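Local coordinates for protein pngf-ii (Elizabethkingia meningoseptica, PDB 4R4X) that probably removes N-linked glycans from glycoproteins as a peptide:N-glycosidase, hydrolysing the bond between the glycan and its asparagine, at residues A64-N67 / N68-V72; K42-D45 / F46-V50; L483-N487 / W488-T492. All coordinates share one frame; numbering follows the deposited sequence.

Interaction 1: residues A64-N67 / N68-V72; sequences AFLN and NNEIV
I71 lies beside F65 on one face of a tight hairpin, and its side chain can be followed outward. I71 CB sits 3.9 Å from A64 O, the carbonyl across the strand pair. The CG2 branch stays near the same oxygen. CG1 leaves anti to the carbonyl carbon (chi1 -60°) and comes over one face of the F65 ring, toward its rim. From there I71 CD1 runs on over the ring face, 3.8 Å from F65 CE2, in a CH-pi contact.

Strands 59-65 and 70-76 form this antiparallel beta hairpin of the N-terminal domain, with L66 to N69 in the connection. A64 and V72 are a hydrogen-bonded pair, with A64 N to V72 O at 2.8 Å and V72 N to A64 O at 3.1 Å. F65 and I71 are the non-hydrogen-bonded pair next to them. The bond from L66 N to E70 O, 3.0 Å and nearly straight at 170°, closes the end of the hairpin.

On the other face A64 CB meets V72 CG2 at 3.8 Å. L66 CD1 reaches back across the strand pair to V72 CG1, and lies 3.9 Å from E70 CD. Helix 173-182 packs on this face through Y176, I180 and M179. On the I71 side, F163 touches I71, while F65 meets L162 and stacks with F48.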
# COMPACT_ATOMS: atom_id res chain seq x y z
N ALA A 64 -8.87 8.75 -21.49
CA ALA A 64 -8.64 9.12 -20.10
C ALA A 64 -7.55 10.17 -20.02
O ALA A 64 -6.45 9.96 -20.51
CB ALA A 64 -8.27 7.88 -19.28
N PHE A 65 -7.87 11.29 -19.38
CA PHE A 65 -6.94 12.39 -19.23
C PHE A 65 -6.30 12.19 -17.85
O PHE A 65 -6.98 12.30 -16.86
CB PHE A 65 -7.68 13.72 -19.30
CG PHE A 65 -8.24 14.04 -20.67
CD1 PHE A 65 -9.17 13.20 -21.27
CD2 PHE A 65 -7.85 15.19 -21.34
CE1 PHE A 65 -9.69 13.49 -22.53
CE2 PHE A 65 -8.36 15.48 -22.60
CZ PHE A 65 -9.28 14.62 -23.20
N LEU A 66 -5.03 11.85 -17.82
CA LEU A 66 -4.41 11.36 -16.57
C LEU A 66 -3.75 12.47 -15.82
O LEU A 66 -3.73 12.50 -14.57
CB LEU A 66 -3.39 10.28 -16.88
CG LEU A 66 -3.96 9.08 -17.64
CD1 LEU A 66 -2.87 8.04 -17.78
CD2 LEU A 66 -5.17 8.51 -16.92
N ASN A 67 -3.17 13.39 -16.59
CA ASN A 67 -2.52 14.56 -16.00
C ASN A 67 -2.48 15.61 -17.11
O ASN A 67 -3.09 15.41 -18.16
CB ASN A 67 -1.15 14.17 -15.43
CG ASN A 67 -0.26 13.44 -16.43
OD1 ASN A 67 0.08 12.27 -16.27
ND2 ASN A 67 0.15 14.14 -17.44
N ASN A 68 -1.78 16.72 -16.89
CA ASN A 68 -1.82 17.83 -17.84
C ASN A 68 -1.27 17.51 -19.22
O ASN A 68 -1.57 18.21 -20.19
CB ASN A 68 -1.06 19.05 -17.29
CG ASN A 68 -1.72 19.63 -16.07
OD1 ASN A 68 -2.52 20.56 -16.17
ND2 ASN A 68 -1.42 19.07 -14.90
N ASN A 69 -0.47 16.45 -19.31
CA ASN A 69 0.18 16.10 -20.54
C ASN A 69 -0.26 14.75 -21.15
O ASN A 69 -0.13 14.56 -22.36
CB ASN A 69 1.70 16.09 -20.32
CG ASN A 69 2.17 17.33 -19.54
OD1 ASN A 69 1.97 18.47 -19.97
ND2 ASN A 69 2.80 17.10 -18.38
N GLU A 70 -0.79 13.83 -20.34
CA GLU A 70 -0.91 12.43 -20.78
C GLU A 70 -2.37 12.05 -20.99
O GLU A 70 -3.19 12.28 -20.13
CB GLU A 70 -0.30 11.50 -19.74
CG GLU A 70 -0.11 10.04 -20.16
CD GLU A 70 0.64 9.22 -19.09
OE1 GLU A 70 1.04 9.78 -18.03
OE2 GLU A 70 0.83 8.02 -19.31
N ILE A 71 -2.64 11.46 -22.15
CA ILE A 71 -3.94 10.85 -22.44
C ILE A 71 -3.75 9.42 -22.94
O ILE A 71 -2.94 9.18 -23.84
CB ILE A 71 -4.66 11.62 -23.57
CG1 ILE A 71 -4.90 13.09 -23.19
CG2 ILE A 71 -5.99 10.96 -23.93
CD1 ILE A 71 -5.32 13.95 -24.38
N VAL A 72 -4.53 8.50 -22.39
CA VAL A 72 -4.62 7.16 -22.90
C VAL A 72 -6.00 6.93 -23.52
O VAL A 72 -6.98 7.60 -23.17
CB VAL A 72 -4.27 6.08 -21.85
CG1 VAL A 72 -2.82 6.23 -21.42
CG2 VAL A 72 -5.18 6.12 -20.62

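Interaction 2: residues K42-D45 / F46-V50; sequences KKAD and FPFEV
F48 holds CG between its backbone N and carbonyl carbon (chi1 65°). This places the ring beside A44, whose CB points toward 46-50. A44 CB lies over one ring face in a CH-pi contact, 4.3 Å from the centroid of the F48 ring and 28° off its normal. The nearest ring atom is F48 CD2, at 3.8 Å from A44 CB.

D45 reaches the same ring through its backbone. D45 O lies in the ring plane at the edge, 3.5 Å from F48 CD2. The ring thus meets a methyl over a face and a carbonyl oxygen at an edge.

The chain bends sharply in a cis-proline turn from D45 to F48. The peptide bond before P47 is cis, and D45 O and P47 O come within 3.4 Å of each other as two acceptors. The turn follows helix 37-40, which ends in a Schellman motif at K42, and leads into strand 48-54. I39 of that helix touches both A44 and F48. P47 packs on I180 of helix 173-182 and on the loop at S183 and R184.

The contact is apolar apart from D45 O. The ring hydrogens at the F48 edge carry slight positive charge, so this oxygen probably gains a weak electrostatic attraction there.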
# COMPACT_ATOMS: atom_id res chain seq x y z
N LYS A 42 -12.78 22.96 -18.98
CA LYS A 42 -11.41 22.72 -18.50
C LYS A 42 -11.25 22.95 -16.99
O LYS A 42 -10.22 23.47 -16.54
CB LYS A 42 -10.41 23.53 -19.31
CG LYS A 42 -10.45 23.13 -20.78
CD LYS A 42 -10.28 24.30 -21.73
CE LYS A 42 -10.68 23.91 -23.14
NZ LYS A 42 -10.02 22.65 -23.60
N LYS A 43 -12.27 22.54 -16.24
CA LYS A 43 -12.32 22.64 -14.78
C LYS A 43 -12.41 21.27 -14.12
O LYS A 43 -12.67 21.18 -12.92
CB LYS A 43 -13.55 23.44 -14.34
CG LYS A 43 -13.61 24.88 -14.84
CD LYS A 43 -12.46 25.73 -14.32
CE LYS A 43 -12.72 27.21 -14.64
NZ LYS A 43 -11.64 28.13 -14.15
N ALA A 44 -12.23 20.19 -14.88
CA ALA A 44 -12.40 18.86 -14.29
C ALA A 44 -11.08 18.38 -13.73
O ALA A 44 -10.04 18.64 -14.31
CB ALA A 44 -12.93 17.89 -15.33
N ASP A 45 -11.12 17.69 -12.59
CA ASP A 45 -9.90 17.15 -11.99
C ASP A 45 -9.45 15.85 -12.66
O ASP A 45 -10.28 15.09 -13.14
CB ASP A 45 -10.15 16.88 -10.50
CG ASP A 45 -10.31 18.17 -9.70
OD1 ASP A 45 -9.42 19.04 -9.79
OD2 ASP A 45 -11.32 18.29 -8.99
N PHE A 46 -8.14 15.60 -12.68
CA PHE A 46 -7.64 14.33 -13.21
C PHE A 46 -7.81 13.20 -12.18
O PHE A 46 -7.74 13.46 -11.00
CB PHE A 46 -6.17 14.43 -13.56
CG PHE A 46 -5.85 15.51 -14.54
CD1 PHE A 46 -6.24 15.40 -15.87
CD2 PHE A 46 -5.13 16.64 -14.14
CE1 PHE A 46 -5.93 16.40 -16.78
CE2 PHE A 46 -4.82 17.64 -15.05
CZ PHE A 46 -5.22 17.52 -16.37
N PRO A 47 -8.08 11.96 -12.63
CA PRO A 47 -8.31 11.55 -14.01
C PRO A 47 -9.75 11.81 -14.40
O PRO A 47 -10.63 11.72 -13.57
CB PRO A 47 -8.04 10.05 -13.96
CG PRO A 47 -8.49 9.65 -12.60
CD PRO A 47 -8.22 10.84 -11.69
N PHE A 48 -9.99 12.15 -15.67
CA PHE A 48 -11.33 12.24 -16.19
C PHE A 48 -11.40 11.58 -17.57
O PHE A 48 -10.37 11.37 -18.20
CB PHE A 48 -11.86 13.68 -16.20
CG PHE A 48 -11.12 14.63 -17.11
CD1 PHE A 48 -11.41 14.68 -18.45
CD2 PHE A 48 -10.19 15.51 -16.60
CE1 PHE A 48 -10.75 15.57 -19.29
CE2 PHE A 48 -9.51 16.39 -17.42
CZ PHE A 48 -9.82 16.44 -18.77
N GLU A 49 -12.60 11.22 -17.99
CA GLU A 49 -12.80 10.51 -19.25
C GLU A 49 -13.78 11.17 -20.19
O GLU A 49 -14.74 11.83 -19.78
CB GLU A 49 -13.27 9.09 -19.00
CG GLU A 49 -12.23 8.18 -18.37
CD GLU A 49 -12.83 6.83 -18.09
OE1 GLU A 49 -12.81 5.97 -19.01
OE2 GLU A 49 -13.34 6.66 -16.96
N VAL A 50 -13.52 10.94 -21.46
CA VAL A 50 -14.41 11.35 -22.54
C VAL A 50 -14.63 10.15 -23.46
O VAL A 50 -13.75 9.29 -23.59
CB VAL A 50 -13.71 12.53 -23.28
CG1 VAL A 50 -14.05 12.59 -24.74
CG2 VAL A 50 -14.01 13.84 -22.56

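Interaction 3: residues L483-N487 / W488-T492; sequences LSRSN and WCPGT
Aliphatic contact with an aromatic face joins R485 to W488. R485 CD stands over the centre of the six-membered ring, 3.9 Å from its centroid and only 4° off the normal, in a CH-pi contact. The R485 chain is extended from CG to NE (chi2 172°), which carries the guanidinium past the indole. Its plane is turned 48° from the ring. R485 CZ lies 5.2 Å from the W488 six-membered ring centroid, so any cation-pi attraction is weak. S486 O lies at the indole edge, 3.3 Å from W488 CD1. W488 also stacks with F303 and H428. P490 meets one guanidinium face instead, with P490 CD 3.6 Å from R485 NH1.

Polar contacts hold the ends of these groups. R485 NE forms a salt bridge with E436, and R485 NH1 bonds to S480 O and weakly to L483 O, 2.9 Å away. W488 NE1 donates to G427 O.

Backbone turns shape both halves of 483-492. S486 centres an inverse gamma turn, with N487 N bonded to R485 O at 2.8 Å. A type II turn runs from C489 to T492, and T492 OG1 donates to C489 O. G491 and T492 both face F303 in a G1 beta bulge, where this loop enters strand 493-504. The C489-C461 disulfide closes a covalent link within the long connection between strands 449-454 and 493-504.

W488 N and W488 O are buried without a partner. R485 CB approaches W488 O to 3.2 Å, so the carbonyl faces alkyl carbon, probably at some cost in polar energy. The buried arginine charge is balanced at least partly by E436.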
# COMPACT_ATOMS: atom_id res chain seq x y z
N LEU A 483 2.23 -24.19 13.35
CA LEU A 483 2.38 -24.13 14.78
C LEU A 483 2.24 -22.70 15.32
O LEU A 483 2.69 -21.74 14.70
CB LEU A 483 3.72 -24.71 15.19
CG LEU A 483 4.02 -26.14 14.74
CD1 LEU A 483 5.44 -26.44 15.12
CD2 LEU A 483 3.05 -27.12 15.40
N SER A 484 1.60 -22.60 16.48
CA SER A 484 1.43 -21.34 17.18
C SER A 484 2.79 -20.83 17.69
O SER A 484 3.64 -21.61 18.12
CB SER A 484 0.41 -21.51 18.34
OG SER A 484 -0.90 -21.78 17.84
N ARG A 485 3.00 -19.51 17.60
CA ARG A 485 4.31 -18.92 17.84
C ARG A 485 4.20 -17.59 18.55
O ARG A 485 3.12 -17.00 18.60
CB ARG A 485 4.99 -18.68 16.50
CG ARG A 485 5.55 -19.92 15.85
CD ARG A 485 6.02 -19.57 14.45
NE ARG A 485 6.79 -20.64 13.84
CZ ARG A 485 6.29 -21.65 13.11
NH1 ARG A 485 5.00 -21.78 12.88
NH2 ARG A 485 7.13 -22.54 12.61
N SER A 486 5.34 -17.12 19.06
CA SER A 486 5.44 -15.83 19.76
C SER A 486 5.42 -14.66 18.79
O SER A 486 6.43 -13.98 18.55
CB SER A 486 6.69 -15.79 20.62
OG SER A 486 6.56 -16.67 21.74
N ASN A 487 4.24 -14.44 18.24
CA ASN A 487 3.84 -13.24 17.52
C ASN A 487 4.25 -13.20 16.06
O ASN A 487 4.29 -12.13 15.45
CB ASN A 487 4.28 -11.95 18.23
CG ASN A 487 3.27 -10.83 18.07
OD1 ASN A 487 2.07 -11.07 17.96
ND2 ASN A 487 3.74 -9.59 18.08
N TRP A 488 4.48 -14.37 15.48
CA TRP A 488 4.66 -14.43 14.04
C TRP A 488 4.22 -15.73 13.43
O TRP A 488 4.16 -16.72 14.12
CB TRP A 488 6.10 -14.18 13.68
CG TRP A 488 7.14 -15.06 14.32
CD1 TRP A 488 7.62 -14.99 15.59
CD2 TRP A 488 7.92 -16.07 13.65
NE1 TRP A 488 8.63 -15.90 15.77
CE2 TRP A 488 8.83 -16.59 14.59
CE3 TRP A 488 7.91 -16.60 12.36
CZ2 TRP A 488 9.73 -17.59 14.28
CZ3 TRP A 488 8.82 -17.61 12.05
CH2 TRP A 488 9.72 -18.08 13.00
N CYS A 489 3.92 -15.71 12.13
CA CYS A 489 3.62 -16.93 11.38
C CYS A 489 4.41 -16.86 10.08
O CYS A 489 4.35 -15.83 9.39
CB CYS A 489 2.13 -17.04 11.00
SG CYS A 489 0.92 -17.22 12.33
N PRO A 490 5.07 -17.96 9.68
CA PRO A 490 5.76 -17.91 8.38
C PRO A 490 4.81 -17.53 7.23
O PRO A 490 3.77 -18.17 7.03
CB PRO A 490 6.28 -19.33 8.23
CG PRO A 490 6.45 -19.84 9.62
CD PRO A 490 5.33 -19.21 10.41
N GLY A 491 5.19 -16.50 6.47
CA GLY A 491 4.42 -16.02 5.33
C GLY A 491 3.61 -14.76 5.62
O GLY A 491 2.83 -14.32 4.79
N THR A 492 3.79 -14.18 6.81
CA THR A 492 2.97 -13.05 7.22
C THR A 492 3.78 -11.93 7.90
O THR A 492 4.90 -12.13 8.42
CB THR A 492 1.78 -13.44 8.17
OG1 THR A 492 2.27 -13.88 9.45
CG2 THR A 492 0.88 -14.51 7.54

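Interactions 1 and 2 are neighbours, with centres 9 Å apart. Their strands, 48-54 and 59-65, are adjacent and antiparallel, and F65 N to F48 O at 2.8 Å is a probable hydrogen bond between them. F46 packs against the hairpin end, F46 CB being 3.3 Å from L66 O. The zinc ion bound by E52 and D159 lies about 9 Å from the F65 side chain and about 13 Å from that of F48. Interaction 3 belongs to the C-terminal PNGase F region, across the chain's centre. Its centre is about 45 Å from interaction 1 and 47 Å from interaction 2, and nearest atoms are about 32 Å apart in both cases.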